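PDB 1UT1: DR hemagglutinin structural subunit from Escherichia coli, which mediates adherence of uropathogenic E. coli to the upper urinary tract by binding the Dr blood group antigen. Local coordinates for residues 29-32 / 33-37; 37-41 / 42-46; 83-86 / 87-90. The protein carries 3 engineered substitutions. One frame throughout, in Å; residues are numbered along the deposited sequence.

Contact 1: 29-32 / 33-37. With SO4 (sulfate ion), chain B.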
ATOM      1  N   GLN A  29      14.729  18.866  -7.513  1.00 13.71           N
ATOM      2  CA  GLN A  29      13.868  17.858  -6.897  1.00 12.81           C
ATOM      3  C   GLN A  29      12.417  18.226  -7.172  1.00 16.54           C
ATOM      4  O   GLN A  29      11.975  19.302  -6.788  1.00 17.97           O
ATOM      5  CB  GLN A  29      14.135  17.902  -5.383  1.00 13.80           C
ATOM      6  CG  GLN A  29      13.343  16.933  -4.534  1.00 19.57           C
ATOM      7  CD  GLN A  29      13.646  17.113  -3.048  1.00 32.43           C
ATOM      8  OE1 GLN A  29      13.113  18.015  -2.423  1.00 25.11           O
ATOM      9  NE2 GLN A  29      14.596  16.313  -2.509  1.00 21.85           N
ATOM     10  N   VAL A  30      11.652  17.299  -7.762  1.00 11.09           N
ATOM     11  CA  VAL A  30      10.263  17.596  -8.103  1.00  9.86           C
ATOM     12  C   VAL A  30       9.322  16.708  -7.307  1.00 13.78           C
ATOM     13  O   VAL A  30       9.258  15.488  -7.548  1.00 13.84           O
ATOM     14  CB  VAL A  30      10.036  17.396  -9.586  1.00 13.98           C
ATOM     15  CG1 VAL A  30       8.607  17.771  -9.952  1.00 13.73           C
ATOM     16  CG2 VAL A  30      11.092  18.256 -10.407  1.00 14.01           C
ATOM     17  N   ARG A  31       8.640  17.312  -6.332  1.00 10.44           N
ATOM     18  CA  ARG A  31       7.736  16.577  -5.428  1.00 11.33           C
ATOM     19  C   ARG A  31       6.387  16.485  -6.110  1.00 14.33           C
ATOM     20  O   ARG A  31       5.849  17.478  -6.573  1.00 16.23           O
ATOM     21  CB  ARG A  31       7.586  17.302  -4.052  1.00 14.89           C
ATOM     22  CG  ARG A  31       8.890  17.672  -3.350  1.00 33.26           C
ATOM     23  CD  ARG A  31       9.576  16.448  -2.768  1.00 55.95           C
ATOM     24  NE  ARG A  31       9.211  16.200  -1.374  1.00 64.49           N
ATOM     25  CZ  ARG A  31      10.055  16.297  -0.351  1.00 76.99           C
ATOM     26  NH1 ARG A  31      11.309  16.677  -0.556  1.00 58.96           N
ATOM     27  NH2 ARG A  31       9.640  16.029   0.880  1.00 67.74           N
ATOM     28  N   VAL A  32       5.883  15.268  -6.239  1.00 13.22           N
ATOM     29  CA  VAL A  32       4.610  15.022  -6.879  1.00 11.53           C
ATOM     30  C   VAL A  32       3.670  14.382  -5.868  1.00 17.63           C
ATOM     31  O   VAL A  32       3.981  13.335  -5.291  1.00 14.99           O
ATOM     32  CB  VAL A  32       4.779  14.080  -8.064  1.00 14.26           C
ATOM     33  CG1 VAL A  32       3.419  13.839  -8.785  1.00 13.65           C
ATOM     34  CG2 VAL A  32       5.842  14.636  -9.024  1.00 14.30           C
ATOM     35  N   GLY A  33       2.522  15.018  -5.658  1.00 18.25           N
ATOM     36  CA  GLY A  33       1.500  14.472  -4.775  1.00 20.40           C
ATOM     37  C   GLY A  33       1.826  14.702  -3.321  1.00 27.82           C
ATOM     38  O   GLY A  33       2.604  15.581  -2.964  1.00 27.07           O
ATOM     39  N   ASP A  34       1.275  13.842  -2.485  1.00 31.98           N
ATOM     40  CA  ASP A  34       1.420  13.973  -1.047  1.00 34.20           C
ATOM     41  C   ASP A  34       2.856  13.968  -0.572  1.00 37.57           C
ATOM     42  O   ASP A  34       3.728  13.337  -1.177  1.00 35.20           O
ATOM     43  CB  ASP A  34       0.614  12.891  -0.337  1.00 37.27           C
ATOM     44  CG  ASP A  34      -0.854  13.257  -0.194  1.00 48.84           C
ATOM     45  OD1 ASP A  34      -1.508  12.718   0.725  1.00 49.21           O
ATOM     46  OD2 ASP A  34      -1.341  14.095  -0.988  1.00 52.78           O
ATOM     47  N   LEU A  35       3.104  14.705   0.498  1.00 35.38           N
ATOM     48  CA  LEU A  35       4.437  14.780   1.045  1.00 35.91           C
ATOM     49  C   LEU A  35       4.876  13.393   1.487  1.00 35.93           C
ATOM     50  O   LEU A  35       4.119  12.671   2.136  1.00 32.72           O
ATOM     51  CB  LEU A  35       4.485  15.753   2.233  1.00 37.04           C
ATOM     52  CG  LEU A  35       4.674  17.223   1.855  1.00 44.41           C
ATOM     53  CD1 LEU A  35       4.324  18.138   3.043  1.00 45.68           C
ATOM     54  CD2 LEU A  35       6.103  17.477   1.356  1.00 47.33           C
ATOM     55  N   THR A  36       6.098  13.028   1.110  1.00 30.89           N
ATOM     56  CA  THR A  36       6.716  11.788   1.554  1.00 29.93           C
ATOM     57  C   THR A  36       8.170  12.099   1.885  1.00 31.04           C
ATOM     58  O   THR A  36       8.684  13.146   1.502  1.00 29.68           O
ATOM     59  CB  THR A  36       6.633  10.673   0.488  1.00 35.86           C
ATOM     60  OG1 THR A  36       7.280  11.102  -0.714  1.00 31.39           O
ATOM     61  CG2 THR A  36       5.177  10.331   0.173  1.00 39.50           C
ATOM     62  N   VAL A  37       8.823  11.198   2.613  1.00 25.91           N
ATOM     63  CA  VAL A  37      10.200  11.402   3.030  1.00 24.94           C
ATOM     64  C   VAL A  37      11.144  11.354   1.816  1.00 25.44           C
ATOM     65  O   VAL A  37      11.383  10.276   1.252  1.00 20.27           O
ATOM     66  CB  VAL A  37      10.648  10.324   4.027  1.00 29.57           C
ATOM     67  CG1 VAL A  37      12.051  10.617   4.542  1.00 30.28           C
ATOM     68  CG2 VAL A  37       9.669  10.204   5.172  1.00 30.28           C
TER
HETATM   69  S   SO4 B1139       0.112  10.429  -3.530  1.00 51.30           S
HETATM   70  O1  SO4 B1139      -1.175  10.314  -2.768  1.00 52.40           O
HETATM   71  O2  SO4 B1139       1.302  10.520  -2.674  1.00 52.51           O
HETATM   72  O3  SO4 B1139       0.262   9.144  -4.288  1.00 50.88           O
HETATM   73  O4  SO4 B1139      -0.044  11.489  -4.532  1.00 51.63           O
HETATM   74  O   HOH W   1       4.027  17.940  -4.220  1.00 32.54           O
HETATM   75  O   HOH W   2       3.930  11.560  -3.221  1.00 23.82           O

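Contact 2: 37-41 / 42-46. With SO4 (sulfate ion), chain G; EDO (1,2-ethanediol), chain J.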
ATOM      1  N   VAL A  37       8.823  11.198   2.613  1.00 25.91           N
ATOM      2  CA  VAL A  37      10.200  11.402   3.030  1.00 24.94           C
ATOM      3  C   VAL A  37      11.144  11.354   1.816  1.00 25.44           C
ATOM      4  O   VAL A  37      11.383  10.276   1.252  1.00 20.27           O
ATOM      5  CB  VAL A  37      10.648  10.324   4.027  1.00 29.57           C
ATOM      6  CG1 VAL A  37      12.051  10.617   4.542  1.00 30.28           C
ATOM      7  CG2 VAL A  37       9.669  10.204   5.172  1.00 30.28           C
ATOM      8  N   ALA A  38      11.722  12.508   1.471  1.00 21.53           N
ATOM      9  CA  ALA A  38      12.691  12.574   0.369  1.00 20.18           C
ATOM     10  C   ALA A  38      13.931  13.352   0.792  1.00 22.38           C
ATOM     11  O   ALA A  38      13.819  14.323   1.542  1.00 22.25           O
ATOM     12  CB  ALA A  38      12.066  13.232  -0.846  1.00 20.67           C
ATOM     13  N   LYS A  39      15.097  12.953   0.274  1.00 13.71           N
ATOM     14  CA  LYS A  39      16.358  13.693   0.491  1.00 11.32           C
ATOM     15  C   LYS A  39      17.075  13.778  -0.845  1.00 15.62           C
ATOM     16  O   LYS A  39      17.021  12.816  -1.643  1.00 13.83           O
ATOM     17  CB  LYS A  39      17.292  12.912   1.433  1.00 12.80           C
ATOM     18  CG  LYS A  39      16.889  12.886   2.898  1.00 17.14           C
ATOM     19  CD  LYS A  39      18.042  12.286   3.710  1.00 27.73           C
ATOM     20  CE  LYS A  39      17.567  11.684   5.022  1.00 36.07           C
ATOM     21  NZ  LYS A  39      17.303  12.742   6.031  1.00 28.07           N
ATOM     22  N   THR A  40      17.892  14.821  -1.035  1.00 12.48           N
ATOM     23  CA  THR A  40      18.788  14.829  -2.198  1.00 11.58           C
ATOM     24  C   THR A  40      19.937  13.863  -1.818  1.00 14.16           C
ATOM     25  O   THR A  40      20.187  13.606  -0.640  1.00 14.51           O
ATOM     26  CB  THR A  40      19.417  16.219  -2.433  1.00 15.71           C
ATOM     27  OG1 THR A  40      20.282  16.523  -1.325  1.00 18.74           O
ATOM     28  CG2 THR A  40      18.326  17.309  -2.587  1.00 16.29           C
ATOM     29  N   ARG A  41      20.691  13.402  -2.794  1.00 12.22           N
ATOM     30  CA  ARG A  41      21.775  12.488  -2.462  1.00 13.19           C
ATOM     31  C   ARG A  41      22.878  13.223  -1.695  1.00 15.92           C
ATOM     32  O   ARG A  41      23.497  12.649  -0.839  1.00 13.53           O
ATOM     33  CB  ARG A  41      22.327  11.783  -3.693  1.00 17.89           C
ATOM     34  CG  ARG A  41      22.621  12.697  -4.866  1.00 24.74           C
ATOM     35  CD  ARG A  41      23.074  11.877  -6.066  1.00 30.02           C
ATOM     36  NE  ARG A  41      23.354  12.720  -7.220  1.00 34.54           N
ATOM     37  CZ  ARG A  41      23.628  12.251  -8.433  1.00 61.93           C
ATOM     38  NH1 ARG A  41      23.629  10.936  -8.654  1.00 52.03           N
ATOM     39  NH2 ARG A  41      23.830  13.087  -9.441  1.00 55.84           N
ATOM     40  N   GLY A  42      22.962  14.535  -1.878  1.00 15.85           N
ATOM     41  CA  GLY A  42      23.927  15.352  -1.128  1.00 15.02           C
ATOM     42  C   GLY A  42      23.628  15.371   0.369  1.00 19.87           C
ATOM     43  O   GLY A  42      24.505  15.702   1.165  1.00 20.12           O
ATOM     44  N   GLN A  43      22.385  15.039   0.754  1.00 16.34           N
ATOM     45  CA  GLN A  43      21.976  15.018   2.164  1.00 13.74           C
ATOM     46  C   GLN A  43      22.298  13.675   2.825  1.00 15.32           C
ATOM     47  O   GLN A  43      22.055  13.489   4.018  1.00 12.42           O
ATOM     48  CB  GLN A  43      20.488  15.280   2.287  1.00 14.71           C
ATOM     49  CG  GLN A  43      20.102  16.724   2.080  1.00 21.33           C
ATOM     50  CD  GLN A  43      18.622  16.933   2.280  1.00 34.71           C
ATOM     51  OE1 GLN A  43      18.163  17.334   3.364  1.00 29.22           O
ATOM     52  NE2 GLN A  43      17.857  16.512   1.301  1.00 14.43           N
ATOM     53  N   LEU A  44      22.797  12.728   2.023  1.00 13.62           N
ATOM     54  CA  LEU A  44      23.155  11.422   2.518  1.00 12.06           C
ATOM     55  C   LEU A  44      24.553  11.424   3.120  1.00 14.29           C
ATOM     56  O   LEU A  44      25.393  10.626   2.754  1.00 13.18           O
ATOM     57  CB  LEU A  44      22.999  10.349   1.437  1.00 11.49           C
ATOM     58  CG  LEU A  44      21.570  10.291   0.841  1.00 14.45           C
ATOM     59  CD1 LEU A  44      21.555   9.267  -0.321  1.00 17.51           C
ATOM     60  CD2 LEU A  44      20.578   9.883   1.925  1.00 15.78           C
ATOM     61  N   THR A  45      24.755  12.328   4.076  1.00 12.30           N
ATOM     62  CA  THR A  45      26.037  12.455   4.762  1.00 11.68           C
ATOM     63  C   THR A  45      26.150  11.430   5.897  1.00 14.36           C
ATOM     64  O   THR A  45      25.184  10.727   6.231  1.00 11.02           O
ATOM     65  CB  THR A  45      26.218  13.873   5.298  1.00 18.04           C
ATOM     66  OG1 THR A  45      25.181  14.162   6.246  1.00 16.24           O
ATOM     67  CG2 THR A  45      26.150  14.883   4.142  1.00 18.31           C
ATOM     68  N   ASP A  46      27.364  11.257   6.415  1.00 11.12           N
ATOM     69  CA  ASP A  46      27.599  10.237   7.432  1.00 10.99           C
ATOM     70  C   ASP A  46      26.727  10.486   8.670  1.00 13.87           C
ATOM     71  O   ASP A  46      26.656  11.622   9.184  1.00 11.92           O
ATOM     72  CB  ASP A  46      29.066  10.211   7.826  1.00 11.75           C
ATOM     73  CG  ASP A  46      29.413   9.035   8.734  1.00 17.05           C
ATOM     74  OD1 ASP A  46      30.473   9.111   9.410  1.00 18.24           O
ATOM     75  OD2 ASP A  46      28.691   8.020   8.725  1.00 14.64           O
TER
HETATM   76  S   SO4 G1140      23.115  16.432  -7.773  1.00 53.60           S
HETATM   77  O1  SO4 G1140      22.426  15.788  -6.605  1.00 53.00           O
HETATM   78  O2  SO4 G1140      24.443  16.981  -7.453  1.00 54.10           O
HETATM   79  O3  SO4 G1140      23.377  15.340  -8.772  1.00 53.01           O
HETATM   80  O4  SO4 G1140      22.158  17.367  -8.409  1.00 53.23           O
HETATM   81  C1  EDO J1143      19.107  15.167   6.654  1.00 41.10           C
HETATM   82  O1  EDO J1143      18.613  14.270   7.644  1.00 41.64           O
HETATM   83  C2  EDO J1143      20.648  15.094   6.637  1.00 40.34           C
HETATM   84  O2  EDO J1143      21.161  15.507   7.924  1.00 39.26           O

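Contact 3: 83-86 / 87-90. With EDO (1,2-ethanediol), chain I.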
ATOM      1  N   SER A  83      16.987  -0.293  -3.204  1.00 11.09           N
ATOM      2  CA  SER A  83      16.142   0.364  -4.220  1.00 10.18           C
ATOM      3  C   SER A  83      14.997  -0.571  -4.680  1.00 13.53           C
ATOM      4  O   SER A  83      15.048  -1.793  -4.493  1.00 11.96           O
ATOM      5  CB  SER A  83      16.989   0.790  -5.429  1.00 13.32           C
ATOM      6  OG  SER A  83      17.641  -0.331  -6.005  1.00 15.31           O
ATOM      7  N   ASP A  84      13.982   0.015  -5.307  1.00 14.04           N
ATOM      8  CA  ASP A  84      12.832  -0.745  -5.802  1.00 13.80           C
ATOM      9  C   ASP A  84      13.269  -1.904  -6.745  1.00 16.83           C
ATOM     10  O   ASP A  84      12.681  -2.983  -6.721  1.00 17.83           O
ATOM     11  CB  ASP A  84      11.890   0.188  -6.553  1.00 13.86           C
ATOM     12  CG  ASP A  84      10.935   0.908  -5.636  1.00 18.69           C
ATOM     13  OD1 ASP A  84      11.047   0.750  -4.405  1.00 17.33           O
ATOM     14  OD2 ASP A  84      10.195   1.773  -6.144  1.00 20.18           O
ATOM     15  N   ASN A  85      14.312  -1.676  -7.538  1.00 13.85           N
ATOM     16  CA  ASN A  85      14.792  -2.720  -8.475  1.00 14.13           C
ATOM     17  C   ASN A  85      15.768  -3.748  -7.875  1.00 15.60           C
ATOM     18  O   ASN A  85      16.201  -4.678  -8.565  1.00 16.02           O
ATOM     19  CB  ASN A  85      15.316  -2.102  -9.774  1.00 18.17           C
ATOM     20  CG  ASN A  85      16.718  -1.463  -9.634  1.00 23.36           C
ATOM     21  OD1 ASN A  85      17.285  -1.023 -10.624  1.00 25.55           O
ATOM     22  ND2 ASN A  85      17.271  -1.424  -8.427  1.00 11.31           N
ATOM     23  N   ASN A  86      15.975  -3.667  -6.549  1.00 11.39           N
ATOM     24  CA  ASN A  86      16.829  -4.581  -5.802  1.00 11.39           C
ATOM     25  C   ASN A  86      18.301  -4.413  -6.048  1.00 14.08           C
ATOM     26  O   ASN A  86      19.117  -5.159  -5.527  1.00 14.75           O
ATOM     27  CB  ASN A  86      16.414  -6.059  -6.013  1.00 12.41           C
ATOM     28  CG  ASN A  86      16.813  -6.949  -4.849  1.00 22.64           C
ATOM     29  OD1 ASN A  86      17.382  -8.031  -5.025  1.00 19.98           O
ATOM     30  ND2 ASN A  86      16.606  -6.451  -3.652  1.00 14.07           N
ATOM     31  N   ARG A  87      18.673  -3.400  -6.808  1.00 13.58           N
ATOM     32  CA  ARG A  87      20.083  -3.240  -7.130  1.00 14.13           C
ATOM     33  C   ARG A  87      20.932  -2.388  -6.210  1.00 16.19           C
ATOM     34  O   ARG A  87      22.094  -2.714  -5.954  1.00 15.68           O
ATOM     35  CB  ARG A  87      20.275  -2.766  -8.571  1.00 14.84           C
ATOM     36  CG  ARG A  87      21.748  -2.777  -8.967  1.00 21.37           C
ATOM     37  CD  ARG A  87      21.948  -2.715 -10.459  1.00 23.84           C
ATOM     38  NE  ARG A  87      21.162  -3.694 -11.221  1.00 18.42           N
ATOM     39  CZ  ARG A  87      20.936  -3.563 -12.526  1.00 28.69           C
ATOM     40  NH1 ARG A  87      21.455  -2.529 -13.157  1.00 22.04           N
ATOM     41  NH2 ARG A  87      20.194  -4.441 -13.194  1.00 22.70           N
ATOM     42  N   ASP A  88      20.419  -1.219  -5.854  1.00 12.15           N
ATOM     43  CA  ASP A  88      21.227  -0.210  -5.202  1.00 11.03           C
ATOM     44  C   ASP A  88      21.008  -0.176  -3.704  1.00 13.54           C
ATOM     45  O   ASP A  88      19.860  -0.226  -3.223  1.00 11.22           O
ATOM     46  CB  ASP A  88      20.970   1.161  -5.831  1.00 11.30           C
ATOM     47  CG  ASP A  88      21.244   1.163  -7.325  1.00 19.99           C
ATOM     48  OD1 ASP A  88      22.398   0.884  -7.706  1.00 17.29           O
ATOM     49  OD2 ASP A  88      20.282   1.310  -8.118  1.00 21.54           O
ATOM     50  N   LYS A  89      22.131  -0.186  -2.984  1.00 11.26           N
ATOM     51  CA  LYS A  89      22.127  -0.212  -1.531  1.00 10.75           C
ATOM     52  C   LYS A  89      22.440   1.152  -0.892  1.00 12.26           C
ATOM     53  O   LYS A  89      23.332   1.897  -1.345  1.00 11.76           O
ATOM     54  CB  LYS A  89      23.153  -1.232  -1.030  1.00 10.90           C
ATOM     55  CG  LYS A  89      22.930  -2.643  -1.539  1.00 14.05           C
ATOM     56  CD  LYS A  89      24.152  -3.501  -1.152  1.00 19.69           C
ATOM     57  CE  LYS A  89      24.000  -4.932  -1.659  1.00 27.22           C
ATOM     58  NZ  LYS A  89      25.220  -5.720  -1.328  1.00 45.81           N
ATOM     59  N   LEU A  90      21.769   1.423   0.226  1.00 10.14           N
ATOM     60  CA  LEU A  90      22.104   2.588   1.055  1.00 10.34           C
ATOM     61  C   LEU A  90      22.395   2.020   2.438  1.00 12.33           C
ATOM     62  O   LEU A  90      21.474   1.573   3.134  1.00 10.79           O
ATOM     63  CB  LEU A  90      20.924   3.549   1.112  1.00 10.04           C
ATOM     64  CG  LEU A  90      21.053   4.805   1.976  1.00 12.89           C
ATOM     65  CD1 LEU A  90      22.265   5.658   1.488  1.00 12.36           C
ATOM     66  CD2 LEU A  90      19.728   5.629   1.842  1.00 13.90           C
TER
HETATM   67  C1  EDO I1142      17.759   3.341  -8.309  1.00 27.05           C
HETATM   68  O1  EDO I1142      17.777   1.908  -8.322  1.00 26.04           O
HETATM   69  C2  EDO I1142      18.448   3.858  -9.594  1.00 28.86           C
HETATM   70  O2  EDO I1142      18.024   3.071 -10.727  1.00 29.85           O

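Contact 1: 29-32 / 33-37
Arg31 reaches forward across the turn that follows strand 29-32, and its guanidinium arrives beside Leu35 and Thr36. The contact joins a strand and its exit loop in the Ig-like beta fold of the Dr adhesins. Here strand 29-32 pairs antiparallel with a strand of the second subunit, which continues the beta structure from one subunit into the next.

The arginine side chain is folded rather than extended. CG stands beside the backbone N (chi1 -51°), and further bends at chi2 and chi3 swing the head group round toward the loop. NH2 meets the methyl CD2 of Leu35 at 3.9 Å and lies 3.1 Å from the carbonyl O of Thr36, both approached obliquely to the guanidinium plane. On the strand side, NH1 gives a weak hydrogen bond of 2.9 Å to OE1 of Gln29, whose amide carbon sits in plane at the guanidinium edge. Gln29 NE2 is itself bonded to Thr25 OG1, which gives the amide a second hold. A long side chain able to bend twice suits this place, since its head must span from the Gln29 side chain to the loop.

Val32 turns its branched side chain to the interface, packing on Leu67 of the second subunit. Gly33 then takes a positive phi of 79°, a region readily open to glycine, and the chain changes direction. One water, 2.7 Å from Val32 O and 2.7 Å from Asp34 O, lies across the bend. A sulfate, probably from the crystallisation liquor and also bonded to Thr19 N of the second subunit, takes weak hydrogen bonds from Asp34 N, 3.4 Å from sulfate O4.

Contact 2: 37-41 / 42-46
Thr40 and Arg41, at the end of strand 38-40, are bonded to Gln43 and Leu44 across a tight turn that passes through Gly42. Gly42 itself has ordinary 3-10 backbone angles.

Gln43 comes next and ties the turn back to the strand. Its backbone N donates to Thr40 O at 3.0 Å (151°), with the donor well above the carbonyl plane, and adds a weak bond to Thr40 OG1. That hydroxyl reaches Gln43 because chi1 of 66° sets it between the threonine's own N and carbonyl carbon. The two side chains cross at about a right angle, Gln43 CG resting 3.4 Å from Thr40 OG1. The glutamine's CB also lies beside Lys39 CD, an aliphatic contact with the extended part of the lysine.

Leu44 continues the pattern: its N donates to Arg41 O at 2.9 Å. The leucine side chain is buried, as its apolar character demands, with CD2 3.9 Å from Lys39 CD; its neighbours include Thr132. Lys39 bends at its last torsion and carries NZ to an ethanediol oxygen, O1, at 2.6 Å, and to Pro49 O. Arg41 extends the other way, and its NE donates to sulfate O1 at 3.3 Å (157°); Lys27 N also binds this ion.

Thr45 adds a weak bond from its N to Gln43 O, and Asp46 ends the segment, its OD2 bonded to Gly127 N. The two overlapping i to i+3 bonds define a short 3-10 turn, and an inverse gamma turn centred on Leu44 follows it, leading from strand 38-40 into the loop.

Contact 3: 83-86 / 87-90
Ser83 and Asp88 face each other across the mouth of a beta hairpin that joins strand 78-83 to strand 89-96. Two hydrogen bonds link them. Ser83 N donates to Asp88 O at 2.9 Å, in the carbonyl plane though somewhat bent, while Asp88 N returns a straighter bond of 2.9 Å (165°) to the serine hydroxyl oxygen, OG. The hydroxyl can take this backbone N-H because chi1 of 58° tucks OG between the serine's N and carbonyl carbon, facing the opposite strand. Serine suits the place, being small enough for its buried position at the base of the loop yet able to accept a bond from the main chain. Against the pair sits an ethanediol, probably from the crystallisation liquor, whose O1 receives a weak bond from Ser83 OG and donates to Asp88 OD2 at 2.6 Å.

Beyond this pair, the loop is shaped by a type I turn from Ser83 to Asn86, closed by Asn86 N bonding to Ser83 O. Asn86 then adopts a positive phi of 72°, a conformation that asparagine tolerates better than most residues. The Asn85 side chain folds back over the turn, with its CG 3.9 Å from Arg87 CB.

Further out, Lys89, already on the outgoing strand, makes a salt bridge to Glu75. Tyr137 of strand 135-147 touches both Ser83 and Asp88, and the loop is held to that strand by a hydrogen bond between Asp84 OD2 and Asn136 ND2.

Overall arrangement
From the N terminus, contact 1 comes first, turning the chain from strand 29-32, which pairs with the second subunit, through the loop to strand 38-40. Contact 2 begins at Val37, where contact 1 ends, and carries the chain out of strand 38-40 toward strand 49-58. These two also touch through Arg31 and Ala38, and through Gln29 and Thr40, so they form one continuous unit. Contact 3 follows later in series, closing the hairpin between strands 78-83 and 89-96; none of the three encloses another. It meets contact 2 where Leu44 packs on Leu90, but stays about 10 Å from contact 1 at the nearest atoms.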